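Local coordinates for protein alpha-1,4-endofucoidanase (Mariniflexile fucanivorans, PDB 6DLH) that hydrolyses alpha-1,4 linkages inside fucoidan chains as a family 107 glycoside hydrolase, with a retaining mechanism, and binds calcium ions, at residues A136-G141 against Y427-A432. Residues are numbered along the deposited sequence; the frame is centred on the assembly and turned at random.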
# COMPACT_ATOMS: atom_id res chain seq x y z
N ALA A 136 -11.37 -0.46 3.52
CA ALA A 136 -11.15 -1.44 4.58
C ALA A 136 -10.92 -0.74 5.92
O ALA A 136 -11.40 -1.20 6.96
CB ALA A 136 -9.99 -2.34 4.21
N LEU A 137 -10.21 0.39 5.90
CA LEU A 137 -9.95 1.14 7.12
C LEU A 137 -11.23 1.77 7.64
O LEU A 137 -11.49 1.75 8.84
CB LEU A 137 -8.86 2.19 6.86
CG LEU A 137 -7.43 1.66 6.83
CD1 LEU A 137 -6.47 2.73 6.33
CD2 LEU A 137 -7.01 1.18 8.21
N ARG A 138 -12.03 2.33 6.72
CA ARG A 138 -13.33 2.90 7.05
C ARG A 138 -14.19 1.82 7.70
O ARG A 138 -14.75 2.03 8.77
CB ARG A 138 -14.02 3.46 5.80
CG ARG A 138 -15.47 3.87 6.02
CD ARG A 138 -15.66 4.98 7.04
NE ARG A 138 -14.97 6.22 6.69
CZ ARG A 138 -15.48 7.19 5.93
NH1 ARG A 138 -16.73 7.13 5.53
NH2 ARG A 138 -14.71 8.21 5.57
N ALA A 139 -14.27 0.65 7.05
CA ALA A 139 -15.15 -0.40 7.54
C ALA A 139 -14.68 -0.86 8.91
O ALA A 139 -15.49 -1.32 9.72
CB ALA A 139 -15.23 -1.53 6.54
N ALA A 140 -13.38 -0.69 9.18
CA ALA A 140 -12.75 -1.17 10.40
C ALA A 140 -12.85 -0.11 11.50
O ALA A 140 -12.38 -0.33 12.62
CB ALA A 140 -11.32 -1.57 10.14
N GLY A 141 -13.48 1.03 11.17
CA GLY A 141 -13.76 2.06 12.15
C GLY A 141 -12.62 3.06 12.34
O GLY A 141 -12.60 3.78 13.34
N TYR A 427 -15.06 5.16 14.47
CA TYR A 427 -16.42 5.00 13.99
C TYR A 427 -16.99 3.63 14.36
O TYR A 427 -16.24 2.69 14.58
CB TYR A 427 -16.48 5.05 12.46
CG TYR A 427 -15.79 6.20 11.78
CD1 TYR A 427 -16.22 7.51 11.96
CD2 TYR A 427 -14.75 5.97 10.90
CE1 TYR A 427 -15.61 8.57 11.29
CE2 TYR A 427 -14.13 7.01 10.23
CZ TYR A 427 -14.56 8.31 10.42
OH TYR A 427 -13.93 9.33 9.75
N THR A 428 -18.33 3.54 14.38
CA THR A 428 -19.02 2.26 14.41
C THR A 428 -19.81 2.12 13.10
O THR A 428 -20.79 2.83 12.89
CB THR A 428 -19.91 2.11 15.66
OG1 THR A 428 -19.08 2.13 16.82
CG2 THR A 428 -20.75 0.85 15.66
N ILE A 429 -19.35 1.21 12.24
CA ILE A 429 -19.92 1.02 10.91
C ILE A 429 -20.93 -0.13 10.96
O ILE A 429 -20.63 -1.21 11.46
CB ILE A 429 -18.80 0.77 9.87
CG1 ILE A 429 -17.76 1.90 9.84
CG2 ILE A 429 -19.37 0.48 8.49
CD1 ILE A 429 -18.28 3.26 9.41
N LEU A 430 -22.13 0.14 10.43
CA LEU A 430 -23.20 -0.85 10.41
C LEU A 430 -23.32 -1.40 8.99
O LEU A 430 -23.13 -0.65 8.03
CB LEU A 430 -24.50 -0.19 10.85
CG LEU A 430 -24.51 0.43 12.25
CD1 LEU A 430 -25.87 1.06 12.54
CD2 LEU A 430 -24.15 -0.59 13.32
N PRO A 431 -23.63 -2.70 8.80
CA PRO A 431 -23.90 -3.25 7.46
C PRO A 431 -24.95 -2.44 6.70
O PRO A 431 -25.77 -1.75 7.31
CB PRO A 431 -24.46 -4.65 7.77
CG PRO A 431 -23.83 -5.03 9.08
CD PRO A 431 -23.71 -3.73 9.85
N ALA A 432 -24.90 -2.53 5.37
CA ALA A 432 -25.84 -1.84 4.48
C ALA A 432 -27.27 -2.36 4.65
O ALA A 432 -27.49 -3.49 5.10
CB ALA A 432 -25.37 -1.99 3.05
O HOH W 1 -12.47 8.69 7.50
O HOH W 2 -16.72 -0.22 12.35
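Tyr-427 lies along the C-terminal turn of helix 129-139, and its side chain can be followed from root to tip. CB rests 4.1 Å from CA of Gly-141, where the lack of a side chain lets the two backbones come close. On the ring, CD2 meets C of Gly-141, and CE2 approaches NE of Arg-138 at 3.7 Å, with the guanidinium and ring planes 61° apart. At the tip, OH reaches a water 2.8 Å away that also accepts a hydrogen bond from NH2 of Arg-138; a tyrosine suits the place because its ring carbons pack against the helix end while its hydroxyl reaches the water. Arg-138 leaves the helix with CG opposite its own N (chi1 171°) and bends at chi2, bringing CD to 3.9 Å from CD1 of Ile-429; a further bend at chi3 sets the direction of NE. A long arginine can thus pack by its methylenes and still donate from its end. Branched, aliphatic Ile-429 lies beside those methylenes and the Arg-138 carbonyl, while a second water links its N to Ala-139 O. The one direct hydrogen bond between the segments runs from Tyr-427 N to Gly-141 O, 3.0 Å long and bent to 143°. Gly-141, with positive phi, closes the helix in a Schellman motif, and the contact fastens this helix end, just before parallel strand 143-149 of the catalytic domain, to loop 427-432 in a putative Ig-domain region.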